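Local structure of inactive glucansucrase (Lactobacillus reuteri, 5JBD) at residues 691-696 / 745-750; 711-716 / 795-800. The protein is an inactive glucansucrase of glycoside hydrolase family 70, built round a TIM-type (beta/alpha)8 barrel. All blocks are in the same frame, centred on the assembly; numbering follows the deposited sequence.

Contact 1: residues 691-696 / 745-750; sequences MAPAYT and QEDIVM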
ATOM      1  N   MET A 691     -13.255   0.121   3.488  1.00 24.50           N
ATOM      2  CA  MET A 691     -12.675  -0.825   4.444  1.00 26.13           C
ATOM      3  C   MET A 691     -11.236  -1.166   4.076  1.00 25.33           C
ATOM      4  O   MET A 691     -10.893  -1.324   2.902  1.00 23.04           O
ATOM      5  CB  MET A 691     -13.517  -2.096   4.527  1.00 28.29           C
ATOM      6  CG  MET A 691     -14.956  -1.807   4.919  1.00 30.27           C
ATOM      7  SD  MET A 691     -15.843  -3.117   5.786  1.00 31.69           S
ATOM      8  CE  MET A 691     -14.949  -3.060   7.335  1.00 30.87           C
ATOM      9  N   ALA A 692     -10.410  -1.290   5.110  1.00 25.21           N
ATOM     10  CA  ALA A 692      -9.013  -1.656   4.963  1.00 24.88           C
ATOM     11  C   ALA A 692      -8.850  -2.938   4.158  1.00 24.32           C
ATOM     12  O   ALA A 692      -9.749  -3.783   4.161  1.00 24.92           O
ATOM     13  CB  ALA A 692      -8.377  -1.832   6.341  1.00 26.45           C
ATOM     14  N   PRO A 693      -7.699  -3.098   3.481  1.00 23.08           N
ATOM     15  CA  PRO A 693      -7.447  -4.388   2.850  1.00 22.96           C
ATOM     16  C   PRO A 693      -7.499  -5.482   3.927  1.00 24.11           C
ATOM     17  O   PRO A 693      -6.777  -5.413   4.925  1.00 24.60           O
ATOM     18  CB  PRO A 693      -6.023  -4.234   2.287  1.00 22.74           C
ATOM     19  CG  PRO A 693      -5.400  -3.185   3.145  1.00 22.67           C
ATOM     20  CD  PRO A 693      -6.516  -2.223   3.401  1.00 22.61           C
ATOM     21  N   ALA A 694      -8.381  -6.459   3.730  1.00 24.91           N
ATOM     22  CA  ALA A 694      -8.787  -7.359   4.799  1.00 25.10           C
ATOM     23  C   ALA A 694      -8.005  -8.679   4.807  1.00 26.65           C
ATOM     24  O   ALA A 694      -8.263  -9.538   5.640  1.00 27.33           O
ATOM     25  CB  ALA A 694     -10.279  -7.619   4.682  1.00 26.05           C
ATOM     26  N   TYR A 695      -7.004  -8.788   3.938  1.00 26.11           N
ATOM     27  CA  TYR A 695      -6.303 -10.037   3.623  1.00 27.30           C
ATOM     28  C   TYR A 695      -5.394 -10.402   4.792  1.00 28.28           C
ATOM     29  O   TYR A 695      -5.048  -9.539   5.614  1.00 26.31           O
ATOM     30  CB  TYR A 695      -5.508  -9.876   2.304  1.00 27.27           C
ATOM     31  CG  TYR A 695      -6.313  -9.076   1.296  1.00 27.07           C
ATOM     32  CD1 TYR A 695      -7.487  -9.602   0.757  1.00 27.29           C
ATOM     33  CD2 TYR A 695      -5.983  -7.757   0.984  1.00 26.84           C
ATOM     34  CE1 TYR A 695      -8.272  -8.864  -0.101  1.00 25.67           C
ATOM     35  CE2 TYR A 695      -6.772  -7.019   0.123  1.00 26.75           C
ATOM     36  CZ  TYR A 695      -7.923  -7.580  -0.407  1.00 26.30           C
ATOM     37  OH  TYR A 695      -8.725  -6.864  -1.273  1.00 25.13           O
ATOM     38  N   THR A 696      -5.042 -11.687   4.883  1.00 29.89           N
ATOM     39  CA  THR A 696      -4.152 -12.178   5.940  1.00 31.06           C
ATOM     40  C   THR A 696      -2.803 -11.484   5.840  1.00 29.16           C
ATOM     41  O   THR A 696      -2.135 -11.598   4.825  1.00 29.71           O
ATOM     42  CB  THR A 696      -3.920 -13.703   5.823  1.00 34.39           C
ATOM     43  OG1 THR A 696      -5.182 -14.374   5.870  1.00 36.32           O
ATOM     44  CG2 THR A 696      -3.017 -14.217   6.972  1.00 36.12           C
ATOM     45  N   GLN A 745     -17.026  -0.470   0.265  1.00 21.60           N
ATOM     46  CA  GLN A 745     -15.973  -0.832  -0.692  1.00 21.16           C
ATOM     47  C   GLN A 745     -14.815  -1.534  -0.010  1.00 21.76           C
ATOM     48  O   GLN A 745     -14.504  -1.257   1.144  1.00 23.77           O
ATOM     49  CB  GLN A 745     -15.449   0.393  -1.440  1.00 21.63           C
ATOM     50  CG  GLN A 745     -16.490   1.067  -2.331  1.00 21.94           C
ATOM     51  CD  GLN A 745     -17.432   2.013  -1.592  1.00 23.53           C
ATOM     52  OE1 GLN A 745     -17.032   2.711  -0.656  1.00 24.08           O
ATOM     53  NE2 GLN A 745     -18.700   2.027  -2.002  1.00 25.35           N
ATOM     54  N   GLU A 746     -14.179  -2.453  -0.729  1.00 22.14           N
ATOM     55  CA  GLU A 746     -12.957  -3.108  -0.245  1.00 21.82           C
ATOM     56  C   GLU A 746     -11.782  -2.559  -1.017  1.00 21.58           C
ATOM     57  O   GLU A 746     -11.863  -2.321  -2.221  1.00 22.16           O
ATOM     58  CB  GLU A 746     -13.023  -4.644  -0.412  1.00 22.02           C
ATOM     59  CG  GLU A 746     -11.721  -5.414  -0.173  1.00 21.85           C
ATOM     60  CD  GLU A 746     -11.148  -5.326   1.246  1.00 22.25           C
ATOM     61  OE1 GLU A 746     -11.389  -4.322   1.976  1.00 21.60           O
ATOM     62  OE2 GLU A 746     -10.402  -6.270   1.617  1.00 21.25           O
ATOM     63  N   ASP A 747     -10.701  -2.341  -0.288  1.00 21.49           N
ATOM     64  CA  ASP A 747      -9.407  -1.989  -0.834  1.00 21.43           C
ATOM     65  C   ASP A 747      -8.853  -3.229  -1.519  1.00 21.96           C
ATOM     66  O   ASP A 747      -8.451  -4.176  -0.844  1.00 22.68           O
ATOM     67  CB  ASP A 747      -8.486  -1.554   0.321  1.00 22.34           C
ATOM     68  CG  ASP A 747      -7.407  -0.588  -0.099  1.00 22.24           C
ATOM     69  OD1 ASP A 747      -6.869  -0.749  -1.209  1.00 23.19           O
ATOM     70  OD2 ASP A 747      -7.095   0.340   0.708  1.00 22.78           O
ATOM     71  N   ILE A 748      -8.842  -3.229  -2.848  1.00 21.40           N
ATOM     72  CA  ILE A 748      -8.373  -4.384  -3.637  1.00 22.50           C
ATOM     73  C   ILE A 748      -6.954  -4.078  -4.094  1.00 23.43           C
ATOM     74  O   ILE A 748      -6.680  -2.967  -4.549  1.00 23.66           O
ATOM     75  CB  ILE A 748      -9.329  -4.770  -4.804  1.00 22.11           C
ATOM     76  CG1 ILE A 748      -8.876  -6.092  -5.457  1.00 22.18           C
ATOM     77  CG2 ILE A 748      -9.465  -3.656  -5.855  1.00 22.77           C
ATOM     78  CD1 ILE A 748      -9.848  -6.636  -6.473  1.00 21.95           C
ATOM     79  N   VAL A 749      -6.067  -5.071  -3.962  1.00 22.91           N
ATOM     80  CA  VAL A 749      -4.620  -4.852  -4.036  1.00 24.07           C
ATOM     81  C   VAL A 749      -3.990  -5.794  -5.056  1.00 24.67           C
ATOM     82  O   VAL A 749      -3.505  -6.871  -4.697  1.00 22.95           O
ATOM     83  CB  VAL A 749      -3.960  -5.063  -2.659  1.00 25.96           C
ATOM     84  CG1 VAL A 749      -2.464  -4.731  -2.700  1.00 26.22           C
ATOM     85  CG2 VAL A 749      -4.669  -4.214  -1.610  1.00 26.29           C
ATOM     86  N   MET A 750      -3.998  -5.375  -6.329  1.00 23.70           N
ATOM     87  CA  MET A 750      -3.458  -6.185  -7.435  1.00 23.23           C
ATOM     88  C   MET A 750      -1.965  -5.998  -7.693  1.00 22.35           C
ATOM     89  O   MET A 750      -1.390  -6.768  -8.461  1.00 22.59           O
ATOM     90  CB  MET A 750      -4.236  -5.932  -8.737  1.00 23.16           C
ATOM     91  CG  MET A 750      -5.651  -6.499  -8.729  1.00 25.02           C
ATOM     92  SD  MET A 750      -6.647  -6.121 -10.199  1.00 25.81           S
ATOM     93  CE  MET A 750      -7.268  -4.482  -9.760  1.00 26.97           C
TER
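The carboxylate of Glu746 reaches across to the backbone of 692-694, with both oxygens close to it. OE2 of Glu746, through its syn lone pair, accepts the N-H of Ala694 (N to OE2, 2.9 Å), while OE1 lies 2.8 Å from the carbonyl O of Ala692. The side chain gets there by a bend at chi2 (63°), which turns its end toward the other segment. Tyr695 comes from the opposite direction, and its hydroxyl donates to the carbonyl O of Asp747 (OH to O, 2.7 Å). That oxygen lies at the edge of the phenol ring, near its plane, and the donor is tilted 29° from the plane of the carbonyl. Phenol and carboxylate planes are 57° apart, so the two flat groups do not stack. Val749 adds an apolar touch, its CG2 meeting CE2 of Tyr695 at 3.9 Å and also the ring of Pro693. Behind these contacts lies the framework of the barrel: strands 688-691 and 743-748 are adjacent parallel strands of its sheet, bridged at Met691 and Glu746. The N-H of Met691 bonds to the carbonyl O of Gln745 at 3.0 Å, and the N-H of Asp747 gives a weak bond back to the carbonyl O of Met691 at 3.4 Å. Beyond the bridge the first segment leaves the sheet, and Pro693 lays its CD 3.7 Å from CB of Asp747, the two side chains running side by side. Farther out, Asp747 is fixed by a salt bridge to Arg281 and by hydrogen bonds from Tyr707 and Trp690, while Gln745 is held by Tyr319 and Asp688. Tyr671 packs on Met691 and Ala694 from helix 670-676, and Trp258 of helix 249-263 meets the ring of Tyr695.

Contact 2: residues 711-716 / 795-800; sequences DRYNLG and NGQETY
A chi1 of -168° swings the carboxylate of Asp711 out to Gly796, and a chi1 of -68° sets CG of Tyr713 beside its own backbone N and brings its ring against Gly796, Gln797 and Tyr800 of helix 794-800. OD2 of Asp711 takes the N-H of Gly796 at 3.0 Å, using its syn lone pair, and OD1 comes within 3.3 Å of CA of this glycine. OD1 also works inward, accepting from the N-H of Tyr713 (3.0 Å), on its anti side, and from the N-H of Asn714 (3.1 Å), which comes from above the carboxylate plane. The first of these bonds makes an Asx turn, so one aspartate shapes its own loop while holding the first turn of helix 794-800, whose N-terminal end would probably suit a negative charge. Tyr713 supplies most of the remaining contact. CB of Tyr800 sits over one face of its ring, 3.4 Å from CD2, in a CH-pi arrangement. The two phenol rings lie nearly parallel, at 18°, but are offset so far that they hardly overlap. Gln797, bent at chi2, brings OE1 to the edge of the Tyr713 ring, in its plane and 3.5 Å from CE1. The same OE1 accepts from a water that in turn accepts the N-H of Arg712, with the water oxygen 2.8 Å from each partner, OE1 and N. NE2 of Gln797 bonds to the carbonyl of Ile833 and to Glu254, and the Tyr713 hydroxyl is also bonded to Glu254. The contact thus joins the loop ahead of helix 727-739 to the short helix 794-800, which follows strand 784-791 at the margin of the antiparallel sheet, with helix 249-263 bringing Trp258 and Phe261 against Tyr713.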
ATOM      1  N   ASP A 711      -2.160 -14.133   1.686  1.00 33.40           N
ATOM      2  CA  ASP A 711      -3.339 -14.884   1.235  1.00 33.39           C
ATOM      3  C   ASP A 711      -4.474 -13.911   0.877  1.00 29.53           C
ATOM      4  O   ASP A 711      -5.030 -13.260   1.754  1.00 28.74           O
ATOM      5  CB  ASP A 711      -3.790 -15.887   2.327  1.00 33.22           C
ATOM      6  CG  ASP A 711      -4.810 -16.908   1.829  1.00 35.34           C
ATOM      7  OD1 ASP A 711      -5.651 -16.584   0.949  1.00 33.33           O
ATOM      8  OD2 ASP A 711      -4.781 -18.072   2.317  1.00 32.74           O
ATOM      9  N   ARG A 712      -4.801 -13.845  -0.414  1.00 28.35           N
ATOM     10  CA  ARG A 712      -5.794 -12.904  -0.957  1.00 27.64           C
ATOM     11  C   ARG A 712      -7.246 -13.293  -0.668  1.00 27.35           C
ATOM     12  O   ARG A 712      -8.147 -12.464  -0.817  1.00 29.28           O
ATOM     13  CB  ARG A 712      -5.648 -12.796  -2.470  1.00 27.83           C
ATOM     14  CG  ARG A 712      -4.422 -12.045  -2.959  1.00 27.14           C
ATOM     15  CD  ARG A 712      -4.462 -12.017  -4.477  1.00 28.18           C
ATOM     16  NE  ARG A 712      -3.519 -11.088  -5.086  1.00 28.52           N
ATOM     17  CZ  ARG A 712      -3.489 -10.789  -6.390  1.00 29.05           C
ATOM     18  NH1 ARG A 712      -4.343 -11.351  -7.245  1.00 29.19           N
ATOM     19  NH2 ARG A 712      -2.593  -9.922  -6.837  1.00 29.90           N
ATOM     20  N   TYR A 713      -7.475 -14.540  -0.264  1.00 27.95           N
ATOM     21  CA  TYR A 713      -8.826 -15.035  -0.011  1.00 27.88           C
ATOM     22  C   TYR A 713      -9.161 -15.289   1.452  1.00 29.42           C
ATOM     23  O   TYR A 713     -10.339 -15.355   1.781  1.00 33.03           O
ATOM     24  CB  TYR A 713      -9.072 -16.306  -0.825  1.00 27.87           C
ATOM     25  CG  TYR A 713      -9.119 -16.036  -2.309  1.00 26.22           C
ATOM     26  CD1 TYR A 713      -7.960 -16.059  -3.086  1.00 25.22           C
ATOM     27  CD2 TYR A 713     -10.318 -15.731  -2.941  1.00 26.40           C
ATOM     28  CE1 TYR A 713      -8.007 -15.797  -4.450  1.00 24.47           C
ATOM     29  CE2 TYR A 713     -10.368 -15.473  -4.309  1.00 26.04           C
ATOM     30  CZ  TYR A 713      -9.212 -15.509  -5.057  1.00 24.02           C
ATOM     31  OH  TYR A 713      -9.293 -15.244  -6.409  1.00 25.35           O
ATOM     32  N   ASN A 714      -8.161 -15.455   2.312  1.00 28.84           N
ATOM     33  CA  ASN A 714      -8.406 -15.664   3.737  1.00 29.96           C
ATOM     34  C   ASN A 714      -8.465 -14.290   4.384  1.00 27.66           C
ATOM     35  O   ASN A 714      -7.431 -13.657   4.581  1.00 28.00           O
ATOM     36  CB  ASN A 714      -7.287 -16.536   4.350  1.00 30.94           C
ATOM     37  CG  ASN A 714      -7.528 -16.893   5.813  1.00 32.94           C
ATOM     38  OD1 ASN A 714      -8.228 -16.193   6.549  1.00 33.66           O
ATOM     39  ND2 ASN A 714      -6.961 -18.020   6.234  1.00 35.59           N
ATOM     40  N   LEU A 715      -9.669 -13.847   4.752  1.00 27.85           N
ATOM     41  CA  LEU A 715      -9.849 -12.561   5.450  1.00 28.07           C
ATOM     42  C   LEU A 715      -9.935 -12.698   6.981  1.00 29.15           C
ATOM     43  O   LEU A 715     -10.522 -11.854   7.661  1.00 27.77           O
ATOM     44  CB  LEU A 715     -11.055 -11.773   4.889  1.00 29.26           C
ATOM     45  CG  LEU A 715     -11.003 -11.126   3.476  1.00 30.68           C
ATOM     46  CD1 LEU A 715     -10.082 -11.868   2.539  1.00 31.00           C
ATOM     47  CD2 LEU A 715     -12.342 -10.840   2.786  1.00 30.28           C
ATOM     48  N   GLY A 716      -9.317 -13.754   7.515  1.00 29.78           N
ATOM     49  CA  GLY A 716      -9.229 -13.984   8.943  1.00 31.37           C
ATOM     50  C   GLY A 716     -10.238 -15.016   9.428  1.00 32.51           C
ATOM     51  O   GLY A 716     -11.324 -15.162   8.857  1.00 33.63           O
ATOM     52  N   ASN A 795      -3.814 -21.600   1.801  1.00 38.62           N
ATOM     53  CA  ASN A 795      -4.965 -22.443   1.481  1.00 38.17           C
ATOM     54  C   ASN A 795      -6.102 -21.660   0.817  1.00 34.70           C
ATOM     55  O   ASN A 795      -6.924 -22.252   0.108  1.00 34.29           O
ATOM     56  CB  ASN A 795      -5.468 -23.171   2.729  1.00 40.29           C
ATOM     57  CG  ASN A 795      -4.482 -24.230   3.220  1.00 47.92           C
ATOM     58  OD1 ASN A 795      -3.643 -24.739   2.454  1.00 51.29           O
ATOM     59  ND2 ASN A 795      -4.589 -24.583   4.496  1.00 49.87           N
ATOM     60  N   GLY A 796      -6.157 -20.348   1.038  1.00 32.40           N
ATOM     61  CA  GLY A 796      -7.115 -19.490   0.341  1.00 30.97           C
ATOM     62  C   GLY A 796      -6.932 -19.524  -1.168  1.00 28.85           C
ATOM     63  O   GLY A 796      -7.897 -19.708  -1.914  1.00 30.18           O
ATOM     64  N   GLN A 797      -5.701 -19.348  -1.626  1.00 27.24           N
ATOM     65  CA  GLN A 797      -5.434 -19.437  -3.057  1.00 27.58           C
ATOM     66  C   GLN A 797      -5.700 -20.848  -3.604  1.00 28.53           C
ATOM     67  O   GLN A 797      -6.198 -21.002  -4.724  1.00 28.33           O
ATOM     68  CB  GLN A 797      -3.996 -19.007  -3.375  1.00 26.58           C
ATOM     69  CG  GLN A 797      -3.774 -18.684  -4.848  1.00 25.76           C
ATOM     70  CD  GLN A 797      -4.503 -17.412  -5.300  1.00 25.12           C
ATOM     71  OE1 GLN A 797      -4.558 -16.424  -4.565  1.00 25.06           O
ATOM     72  NE2 GLN A 797      -5.033 -17.423  -6.514  1.00 24.72           N
ATOM     73  N   GLU A 798      -5.369 -21.870  -2.811  1.00 29.90           N
ATOM     74  CA  GLU A 798      -5.605 -23.259  -3.226  1.00 31.24           C
ATOM     75  C   GLU A 798      -7.084 -23.518  -3.406  1.00 30.04           C
ATOM     76  O   GLU A 798      -7.486 -24.054  -4.416  1.00 31.64           O
ATOM     77  CB  GLU A 798      -5.045 -24.279  -2.215  1.00 34.51           C
ATOM     78  CG  GLU A 798      -3.523 -24.334  -2.131  1.00 36.94           C
ATOM     79  CD  GLU A 798      -2.851 -25.085  -3.268  1.00 39.32           C
ATOM     80  OE1 GLU A 798      -3.552 -25.628  -4.166  1.00 38.04           O
ATOM     81  OE2 GLU A 798      -1.590 -25.103  -3.271  1.00 42.38           O
ATOM     82  N   THR A 799      -7.890 -23.116  -2.432  1.00 29.61           N
ATOM     83  CA  THR A 799      -9.325 -23.382  -2.464  1.00 30.33           C
ATOM     84  C   THR A 799     -10.084 -22.486  -3.453  1.00 30.83           C
ATOM     85  O   THR A 799     -10.926 -22.974  -4.202  1.00 30.29           O
ATOM     86  CB  THR A 799      -9.941 -23.247  -1.052  1.00 29.97           C
ATOM     87  OG1 THR A 799      -9.311 -24.180  -0.176  1.00 29.97           O
ATOM     88  CG2 THR A 799     -11.446 -23.527  -1.061  1.00 30.84           C
ATOM     89  N   TYR A 800      -9.793 -21.186  -3.449  1.00 29.95           N
ATOM     90  CA  TYR A 800     -10.626 -20.201  -4.159  1.00 30.02           C
ATOM     91  C   TYR A 800     -10.063 -19.700  -5.486  1.00 30.46           C
ATOM     92  O   TYR A 800     -10.804 -19.124  -6.294  1.00 31.06           O
ATOM     93  CB  TYR A 800     -10.916 -19.024  -3.223  1.00 29.35           C
ATOM     94  CG  TYR A 800     -11.693 -19.469  -2.008  1.00 29.17           C
ATOM     95  CD1 TYR A 800     -13.049 -19.677  -2.092  1.00 29.91           C
ATOM     96  CD2 TYR A 800     -11.059 -19.720  -0.781  1.00 30.20           C
ATOM     97  CE1 TYR A 800     -13.776 -20.109  -0.986  1.00 30.35           C
ATOM     98  CE2 TYR A 800     -11.775 -20.158   0.334  1.00 30.50           C
ATOM     99  CZ  TYR A 800     -13.135 -20.351   0.218  1.00 30.63           C
ATOM    100  OH  TYR A 800     -13.870 -20.778   1.289  1.00 33.30           O
TER
HETATM  101  O   HOH W   1      -3.435 -15.566  -2.104  1.00 32.20           O

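Overall arrangement
Followed from the N terminus, the four segments come in the order 691-696, 711-716, 745-750 and 795-800, so the two loops cross instead of nesting. Contact 1 closes a loop of 48 residues that holds helix 727-739, the helix of a beta-alpha-beta crossover between neighbouring parallel strands of the barrel. Contact 2 starts within that loop and closes 78 residues later, tying it to helix 794-800 beside the antiparallel sheet. The contacts also meet directly: Thr696 OG1 and Asn714 O are 2.7 Å apart, a probable hydrogen bond, and Tyr695 packs against the backbone carbonyls of Asp711 and Arg712. Helix 249-263 touches both, through Trp258 and Leu262.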